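Local coordinates for glyoxalase family protein (Listeria monocytogenes, PDB 2P7P) that probably catalyses the manganese-dependent hydration of the antibiotic fosfomycin, as a homodimeric enzyme of the glyoxalase superfamily that confers resistance to the drug, at residues L5-L10 / G51-I56; N27-Y32 / F46-G51. One frame throughout, in Å; residues are numbered along the deposited sequence.

Interaction 1: L5-L10 / G51-I56; sequences LSHITL and GLWICI. With MN (manganese (II) ion), chain I; SO4 (sulfate ion), chain H.
H7 and W53 meet where two parallel strands, 5-10 and 52-56, run side by side in the mixed sheet of a βαβββ module, the glyoxalase-type fold unit. The hydrogen bonds are regular: I8 N gives to W53 O, I8 O receives C55 N at 2.8 Å with an N-H...O angle of 179°, and L10 N gives to C55 O. Packing is tight on the side of the metal. H7 CB lies 3.3 Å above one face of the indole, toward its rim; with CG between the backbone N and the carbonyl carbon (chi1 59°), the imidazole continues alongside the indole with its edge toward that face, an edge-to-face pair with planes at 50°. S6 O lies near the indole plane at the edge. ND1 of H7 donates in its ring plane to S6 OG at 2.7 Å. This bond fixes the ring rotation and leaves NE2 to bind manganese at 2.3 Å. E118 of the second subunit binds the same ion, so the site is built across the dimer, and L5, H7 and T9 carry the sheet onto a strand of that subunit. A sulfate, probably from the crystallisation liquor, joins this cluster: its O1 is a metal ligand and takes a hydrogen bond from T9 OG1. The other face is apolar and also buried, with I8 CB on I54 CD1 at 4.2 Å and L10 CB on I56 CD1 at 3.8 Å. The looser part is the more exposed end, where L5 and L52 cross at about a right angle and touch through their CD2 methyls alone. A water there spans the backbones, donating to S6 O at 2.8 Å and accepting from W53 N at 2.9 Å.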
ATOM      1  N   LEU A   5      -8.818  -1.126  -6.205  1.00 36.96           N
ATOM      2  CA  LEU A   5      -8.136  -0.228  -5.286  1.00 36.42           C
ATOM      3  C   LEU A   5      -8.724   1.168  -5.402  1.00 35.97           C
ATOM      4  O   LEU A   5      -8.949   1.659  -6.504  1.00 37.09           O
ATOM      5  CB  LEU A   5      -6.649  -0.184  -5.621  1.00 34.52           C
ATOM      6  CG  LEU A   5      -5.718   0.557  -4.669  1.00 36.50           C
ATOM      7  CD1 LEU A   5      -5.744  -0.086  -3.281  1.00 33.29           C
ATOM      8  CD2 LEU A   5      -4.315   0.514  -5.254  1.00 40.26           C
ATOM      9  N   SER A   6      -8.988   1.805  -4.267  1.00 32.11           N
ATOM     10  CA  SER A   6      -9.527   3.152  -4.287  1.00 32.41           C
ATOM     11  C   SER A   6      -8.376   4.149  -4.225  1.00 34.13           C
ATOM     12  O   SER A   6      -8.227   5.002  -5.101  1.00 37.83           O
ATOM     13  CB  SER A   6     -10.461   3.379  -3.100  1.00 34.95           C
ATOM     14  OG  SER A   6     -10.882   4.733  -3.043  1.00 32.21           O
ATOM     15  N   HIS A   7      -7.558   4.033  -3.188  1.00 30.71           N
ATOM     16  CA  HIS A   7      -6.430   4.934  -3.014  1.00 31.48           C
ATOM     17  C   HIS A   7      -5.589   4.517  -1.822  1.00 32.27           C
ATOM     18  O   HIS A   7      -5.957   3.607  -1.075  1.00 36.73           O
ATOM     19  CB  HIS A   7      -6.925   6.369  -2.791  1.00 31.33           C
ATOM     20  CG  HIS A   7      -7.807   6.529  -1.588  1.00 28.23           C
ATOM     21  ND1 HIS A   7      -9.151   6.219  -1.600  1.00 31.76           N
ATOM     22  CD2 HIS A   7      -7.537   6.972  -0.339  1.00 24.38           C
ATOM     23  CE1 HIS A   7      -9.671   6.469  -0.411  1.00 26.09           C
ATOM     24  NE2 HIS A   7      -8.712   6.926   0.373  1.00 24.42           N
ATOM     25  N   ILE A   8      -4.456   5.190  -1.661  1.00 28.77           N
ATOM     26  CA  ILE A   8      -3.547   4.954  -0.550  1.00 29.50           C
ATOM     27  C   ILE A   8      -3.278   6.320   0.065  1.00 32.13           C
ATOM     28  O   ILE A   8      -2.986   7.288  -0.643  1.00 32.54           O
ATOM     29  CB  ILE A   8      -2.216   4.335  -1.019  1.00 30.65           C
ATOM     30  CG1 ILE A   8      -2.464   2.933  -1.578  1.00 28.05           C
ATOM     31  CG2 ILE A   8      -1.231   4.272   0.134  1.00 27.61           C
ATOM     32  CD1 ILE A   8      -1.228   2.295  -2.176  1.00 29.27           C
ATOM     33  N   THR A   9      -3.402   6.402   1.382  1.00 30.99           N
ATOM     34  CA  THR A   9      -3.185   7.650   2.085  1.00 26.12           C
ATOM     35  C   THR A   9      -1.985   7.537   3.002  1.00 28.56           C
ATOM     36  O   THR A   9      -1.914   6.626   3.817  1.00 27.94           O
ATOM     37  CB  THR A   9      -4.422   8.027   2.918  1.00 26.61           C
ATOM     38  OG1 THR A   9      -5.486   8.424   2.044  1.00 23.21           O
ATOM     39  CG2 THR A   9      -4.106   9.156   3.885  1.00 25.37           C
ATOM     40  N   LEU A  10      -1.045   8.468   2.864  1.00 28.06           N
ATOM     41  CA  LEU A  10       0.158   8.491   3.691  1.00 29.17           C
ATOM     42  C   LEU A  10       0.169   9.746   4.562  1.00 30.78           C
ATOM     43  O   LEU A  10      -0.377  10.774   4.183  1.00 32.81           O
ATOM     44  CB  LEU A  10       1.408   8.478   2.808  1.00 29.06           C
ATOM     45  CG  LEU A  10       1.525   7.321   1.813  1.00 34.30           C
ATOM     46  CD1 LEU A  10       2.836   7.428   1.052  1.00 30.50           C
ATOM     47  CD2 LEU A  10       1.449   5.995   2.553  1.00 33.54           C
ATOM     48  N   GLY A  51      -1.516   5.593 -12.531  1.00 36.05           N
ATOM     49  CA  GLY A  51      -2.879   5.110 -12.370  1.00 35.72           C
ATOM     50  C   GLY A  51      -3.415   5.188 -10.951  1.00 36.69           C
ATOM     51  O   GLY A  51      -4.589   5.480 -10.731  1.00 38.05           O
ATOM     52  N   LEU A  52      -2.548   4.939  -9.980  1.00 33.96           N
ATOM     53  CA  LEU A  52      -2.953   4.955  -8.585  1.00 34.05           C
ATOM     54  C   LEU A  52      -3.255   6.329  -8.002  1.00 34.33           C
ATOM     55  O   LEU A  52      -2.557   7.304  -8.265  1.00 38.28           O
ATOM     56  CB  LEU A  52      -1.884   4.260  -7.745  1.00 34.37           C
ATOM     57  CG  LEU A  52      -1.577   2.848  -8.254  1.00 37.52           C
ATOM     58  CD1 LEU A  52      -0.670   2.140  -7.262  1.00 40.37           C
ATOM     59  CD2 LEU A  52      -2.876   2.059  -8.434  1.00 33.46           C
ATOM     60  N   TRP A  53      -4.310   6.384  -7.202  1.00 33.78           N
ATOM     61  CA  TRP A  53      -4.735   7.605  -6.534  1.00 33.38           C
ATOM     62  C   TRP A  53      -3.996   7.655  -5.194  1.00 33.81           C
ATOM     63  O   TRP A  53      -4.346   6.944  -4.260  1.00 36.43           O
ATOM     64  CB  TRP A  53      -6.256   7.551  -6.336  1.00 36.99           C
ATOM     65  CG  TRP A  53      -6.872   8.713  -5.611  1.00 46.74           C
ATOM     66  CD1 TRP A  53      -6.300   9.925  -5.364  1.00 49.34           C
ATOM     67  CD2 TRP A  53      -8.204   8.780  -5.067  1.00 50.17           C
ATOM     68  NE1 TRP A  53      -7.185  10.742  -4.700  1.00 50.74           N
ATOM     69  CE2 TRP A  53      -8.361  10.067  -4.507  1.00 50.31           C
ATOM     70  CE3 TRP A  53      -9.276   7.879  -5.002  1.00 48.95           C
ATOM     71  CZ2 TRP A  53      -9.549  10.476  -3.886  1.00 51.10           C
ATOM     72  CZ3 TRP A  53     -10.458   8.288  -4.385  1.00 50.18           C
ATOM     73  CH2 TRP A  53     -10.583   9.575  -3.836  1.00 50.24           C
ATOM     74  N   ILE A  54      -2.951   8.474  -5.114  1.00 31.96           N
ATOM     75  CA  ILE A  54      -2.166   8.606  -3.887  1.00 32.64           C
ATOM     76  C   ILE A  54      -2.517   9.914  -3.173  1.00 33.52           C
ATOM     77  O   ILE A  54      -2.472  10.982  -3.773  1.00 32.91           O
ATOM     78  CB  ILE A  54      -0.644   8.610  -4.193  1.00 34.48           C
ATOM     79  CG1 ILE A  54      -0.274   7.405  -5.065  1.00 32.51           C
ATOM     80  CG2 ILE A  54       0.158   8.590  -2.895  1.00 30.94           C
ATOM     81  CD1 ILE A  54      -0.516   6.054  -4.410  1.00 34.52           C
ATOM     82  N   CYS A  55      -2.876   9.823  -1.896  1.00 35.32           N
ATOM     83  CA  CYS A  55      -3.224  11.003  -1.113  1.00 36.15           C
ATOM     84  C   CYS A  55      -2.202  11.229  -0.018  1.00 34.67           C
ATOM     85  O   CYS A  55      -1.774  10.288   0.646  1.00 36.47           O
ATOM     86  CB  CYS A  55      -4.604  10.842  -0.470  1.00 40.34           C
ATOM     87  SG  CYS A  55      -5.953  10.636  -1.647  1.00 50.42           S
ATOM     88  N   ILE A  56      -1.813  12.484   0.170  1.00 33.51           N
ATOM     89  CA  ILE A  56      -0.846  12.836   1.198  1.00 32.40           C
ATOM     90  C   ILE A  56      -1.492  13.833   2.141  1.00 32.86           C
ATOM     91  O   ILE A  56      -2.113  14.795   1.702  1.00 35.69           O
ATOM     92  CB  ILE A  56       0.417  13.475   0.590  1.00 33.20           C
ATOM     93  CG1 ILE A  56       1.053  12.521  -0.425  1.00 35.64           C
ATOM     94  CG2 ILE A  56       1.415  13.802   1.686  1.00 33.62           C
ATOM     95  CD1 ILE A  56       1.559  11.224   0.171  1.00 35.30           C
TER
HETATM   96 MN    MN I1001      -9.153   7.408   2.575  1.00 40.27          MN
HETATM   97  S   SO4 H6002      -8.364  10.672   2.065  1.00 50.20           S
HETATM   98  O1  SO4 H6002      -8.123   9.264   1.722  1.00 55.10           O
HETATM   99  O2  SO4 H6002      -7.235  11.480   1.559  1.00 54.65           O
HETATM  100  O3  SO4 H6002      -9.614  11.143   1.444  1.00 50.00           O
HETATM  101  O4  SO4 H6002      -8.476  10.794   3.533  1.00 48.92           O
HETATM  102  O   HOH W   1      -6.085   4.116  -6.666  1.00 35.10           O

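Interaction 2: N27-Y32 / F46-G51; sequences NAEEIY and FFLIAG
A β-hairpin with a classic bulge joins strands 29-32 and 46-49 at the edge of the mixed four-stranded sheet, and the Y32 and F46 rings pack together at one end of it. E29 and L48 form a hydrogen-bonded antiparallel pair: E29 N gives to L48 O, and L48 N gives to E29 O at 2.8 Å. Beyond the non-hydrogen-bonded pair E30 and F47 the register slips by one residue, and I31 and Y32 both face F46. F46 O therefore accepts two N-H groups, firmly from I31 N at 3.0 Å and weakly from Y32 N, while F46 N gives to Y32 O. Y32 and F46 point the same way, side by side. Y32 CG lies anti to its own N (chi1 178°), which carries the phenol ring along F46; Y32 CD2 sits 3.3 Å above one face of the F46 ring, toward its rim. The planes meet obliquely at 32°, and CD2 comes within 3.4 Å of F46 CD1. F46 in turn packs edge-to-face with W53 and lies close to E44, the probable proton acceptor. On the same face of the sheet, I31 CG1 touches L48 CG at 4.0 Å, and L128 of the second subunit packs on I31 and Y32. The opposite face looks to helix 15-25. There the extended E30 side chain runs obliquely past the F47 ring, with CB and OE2 both meeting CE2 (OE2 at 3.6 Å) and the carboxylate plane 75° from the ring; T19 packs on both residues. At the start of the hairpin A28 follows N27, which leaves the helix with positive phi. A28 CB touches both F47 CB and I49 CG1, the latter at 3.6 Å.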
ATOM      1  N   ASN A  27       7.220  11.027 -10.763  1.00 27.29           N
ATOM      2  CA  ASN A  27       6.556  11.825 -11.789  1.00 27.74           C
ATOM      3  C   ASN A  27       5.102  12.024 -11.389  1.00 24.65           C
ATOM      4  O   ASN A  27       4.219  12.114 -12.236  1.00 25.20           O
ATOM      5  CB  ASN A  27       6.640  11.113 -13.136  1.00 27.90           C
ATOM      6  CG  ASN A  27       8.056  11.071 -13.682  1.00 35.36           C
ATOM      7  OD1 ASN A  27       9.012  10.864 -12.934  1.00 39.39           O
ATOM      8  ND2 ASN A  27       8.198  11.263 -14.994  1.00 33.72           N
ATOM      9  N   ALA A  28       4.869  12.102 -10.084  1.00 25.56           N
ATOM     10  CA  ALA A  28       3.523  12.256  -9.552  1.00 28.25           C
ATOM     11  C   ALA A  28       2.779  13.443 -10.141  1.00 33.22           C
ATOM     12  O   ALA A  28       3.311  14.551 -10.215  1.00 35.94           O
ATOM     13  CB  ALA A  28       3.568  12.371  -8.044  1.00 21.65           C
ATOM     14  N   GLU A  29       1.537  13.200 -10.553  1.00 34.76           N
ATOM     15  CA  GLU A  29       0.698  14.233 -11.130  1.00 33.30           C
ATOM     16  C   GLU A  29      -0.266  14.777 -10.081  1.00 34.46           C
ATOM     17  O   GLU A  29      -1.222  14.103  -9.705  1.00 32.21           O
ATOM     18  CB  GLU A  29      -0.107  13.659 -12.290  1.00 38.12           C
ATOM     19  CG  GLU A  29      -0.658  14.726 -13.217  1.00 44.66           C
ATOM     20  CD  GLU A  29      -1.717  14.200 -14.152  1.00 47.62           C
ATOM     21  OE1 GLU A  29      -1.556  13.070 -14.665  1.00 50.09           O
ATOM     22  OE2 GLU A  29      -2.708  14.928 -14.379  1.00 47.46           O
ATOM     23  N   GLU A  30      -0.021  15.995  -9.609  1.00 34.26           N
ATOM     24  CA  GLU A  30      -0.898  16.592  -8.610  1.00 35.72           C
ATOM     25  C   GLU A  30      -2.243  16.947  -9.243  1.00 35.52           C
ATOM     26  O   GLU A  30      -2.306  17.663 -10.242  1.00 35.15           O
ATOM     27  CB  GLU A  30      -0.245  17.833  -7.994  1.00 33.03           C
ATOM     28  CG  GLU A  30      -1.083  18.502  -6.913  1.00 40.90           C
ATOM     29  CD  GLU A  30      -0.286  19.481  -6.064  1.00 44.86           C
ATOM     30  OE1 GLU A  30      -0.898  20.370  -5.432  1.00 47.70           O
ATOM     31  OE2 GLU A  30       0.953  19.355  -6.019  1.00 45.05           O
ATOM     32  N   ILE A  31      -3.321  16.426  -8.662  1.00 36.49           N
ATOM     33  CA  ILE A  31      -4.652  16.684  -9.182  1.00 36.57           C
ATOM     34  C   ILE A  31      -5.536  17.331  -8.135  1.00 36.01           C
ATOM     35  O   ILE A  31      -6.709  17.600  -8.397  1.00 37.22           O
ATOM     36  CB  ILE A  31      -5.371  15.389  -9.621  1.00 40.57           C
ATOM     37  CG1 ILE A  31      -4.368  14.327 -10.083  1.00 41.98           C
ATOM     38  CG2 ILE A  31      -6.352  15.720 -10.739  1.00 41.41           C
ATOM     39  CD1 ILE A  31      -3.726  14.596 -11.426  1.00 43.47           C
ATOM     40  N   TYR A  32      -4.989  17.579  -6.950  1.00 34.83           N
ATOM     41  CA  TYR A  32      -5.789  18.183  -5.889  1.00 35.21           C
ATOM     42  C   TYR A  32      -4.966  18.732  -4.733  1.00 33.27           C
ATOM     43  O   TYR A  32      -4.022  18.103  -4.268  1.00 31.57           O
ATOM     44  CB  TYR A  32      -6.788  17.158  -5.345  1.00 38.70           C
ATOM     45  CG  TYR A  32      -7.629  17.694  -4.219  1.00 41.50           C
ATOM     46  CD1 TYR A  32      -8.734  18.503  -4.473  1.00 43.85           C
ATOM     47  CD2 TYR A  32      -7.290  17.434  -2.890  1.00 43.74           C
ATOM     48  CE1 TYR A  32      -9.483  19.044  -3.428  1.00 48.02           C
ATOM     49  CE2 TYR A  32      -8.029  17.969  -1.839  1.00 45.31           C
ATOM     50  CZ  TYR A  32      -9.122  18.772  -2.114  1.00 48.85           C
ATOM     51  OH  TYR A  32      -9.849  19.307  -1.076  1.00 54.10           O
ATOM     52  N   PHE A  46      -3.687  15.395  -3.392  1.00 34.85           N
ATOM     53  CA  PHE A  46      -3.922  14.126  -4.060  1.00 35.57           C
ATOM     54  C   PHE A  46      -3.094  14.055  -5.331  1.00 36.51           C
ATOM     55  O   PHE A  46      -3.007  15.021  -6.087  1.00 35.28           O
ATOM     56  CB  PHE A  46      -5.410  13.980  -4.389  1.00 34.18           C
ATOM     57  CG  PHE A  46      -6.306  14.022  -3.177  1.00 36.48           C
ATOM     58  CD1 PHE A  46      -7.682  14.132  -3.319  1.00 32.12           C
ATOM     59  CD2 PHE A  46      -5.767  13.943  -1.888  1.00 37.87           C
ATOM     60  CE1 PHE A  46      -8.512  14.165  -2.194  1.00 39.11           C
ATOM     61  CE2 PHE A  46      -6.589  13.975  -0.754  1.00 39.00           C
ATOM     62  CZ  PHE A  46      -7.961  14.086  -0.907  1.00 36.12           C
ATOM     63  N   PHE A  47      -2.480  12.906  -5.561  1.00 37.04           N
ATOM     64  CA  PHE A  47      -1.662  12.731  -6.743  1.00 36.81           C
ATOM     65  C   PHE A  47      -2.062  11.490  -7.517  1.00 36.99           C
ATOM     66  O   PHE A  47      -2.735  10.605  -6.997  1.00 38.26           O
ATOM     67  CB  PHE A  47      -0.187  12.614  -6.360  1.00 31.81           C
ATOM     68  CG  PHE A  47       0.306  13.722  -5.479  1.00 29.30           C
ATOM     69  CD1 PHE A  47       0.166  13.645  -4.097  1.00 31.45           C
ATOM     70  CD2 PHE A  47       0.933  14.833  -6.027  1.00 28.78           C
ATOM     71  CE1 PHE A  47       0.647  14.659  -3.264  1.00 29.46           C
ATOM     72  CE2 PHE A  47       1.418  15.856  -5.209  1.00 30.38           C
ATOM     73  CZ  PHE A  47       1.276  15.769  -3.821  1.00 30.93           C
ATOM     74  N   LEU A  48      -1.656  11.452  -8.779  1.00 36.16           N
ATOM     75  CA  LEU A  48      -1.898  10.308  -9.630  1.00 33.04           C
ATOM     76  C   LEU A  48      -0.508   9.772  -9.938  1.00 34.50           C
ATOM     77  O   LEU A  48       0.296  10.442 -10.580  1.00 33.26           O
ATOM     78  CB  LEU A  48      -2.576  10.716 -10.932  1.00 35.40           C
ATOM     79  CG  LEU A  48      -4.078  10.491 -11.098  1.00 41.73           C
ATOM     80  CD1 LEU A  48      -4.426  10.746 -12.559  1.00 40.81           C
ATOM     81  CD2 LEU A  48      -4.467   9.065 -10.709  1.00 36.69           C
ATOM     82  N   ILE A  49      -0.210   8.576  -9.452  1.00 35.80           N
ATOM     83  CA  ILE A  49       1.085   7.969  -9.706  1.00 35.44           C
ATOM     84  C   ILE A  49       0.825   6.643 -10.402  1.00 37.30           C
ATOM     85  O   ILE A  49       0.362   5.684  -9.784  1.00 39.46           O
ATOM     86  CB  ILE A  49       1.853   7.749  -8.391  1.00 33.80           C
ATOM     87  CG1 ILE A  49       2.171   9.106  -7.761  1.00 33.54           C
ATOM     88  CG2 ILE A  49       3.116   6.949  -8.649  1.00 33.57           C
ATOM     89  CD1 ILE A  49       2.822   9.027  -6.408  1.00 32.79           C
ATOM     90  N   ALA A  50       1.102   6.615 -11.702  1.00 38.69           N
ATOM     91  CA  ALA A  50       0.901   5.427 -12.523  1.00 37.60           C
ATOM     92  C   ALA A  50      -0.473   4.802 -12.298  1.00 36.48           C
ATOM     93  O   ALA A  50      -0.581   3.631 -11.925  1.00 35.56           O
ATOM     94  CB  ALA A  50       1.997   4.403 -12.246  1.00 36.58           C
ATOM     95  N   GLY A  51      -1.516   5.593 -12.531  1.00 36.05           N
ATOM     96  CA  GLY A  51      -2.879   5.110 -12.370  1.00 35.72           C
ATOM     97  C   GLY A  51      -3.415   5.188 -10.951  1.00 36.69           C
ATOM     98  O   GLY A  51      -4.589   5.480 -10.731  1.00 38.05           O
TER

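Overall arrangement
Interactions 1 and 2 are the two outer strand pairs of one four-stranded sheet, joined by the pairing of 52-58 with 44-49; their centres are about 9 Å apart and G51 is common to both. Strand 44-49 turns directly into strand 52-58, and I54 O and F47 N, 2.6 Å apart, make a probable backbone hydrogen bond. Along the chain, interaction 2 is nested inside the loop that interaction 1 closes. Their side chains mesh where C55 SG meets F46 CD2 at 3.3 Å and where I56 CG1 meets F47 CE1 at 3.6 Å. Interaction 1 supplies the metal ligand H7; in interaction 2 the nearest atoms of the F46 side chain lie about 3 Å from the sulfate and about 8 Å from the manganese, consistent with F46 lining the same pocket.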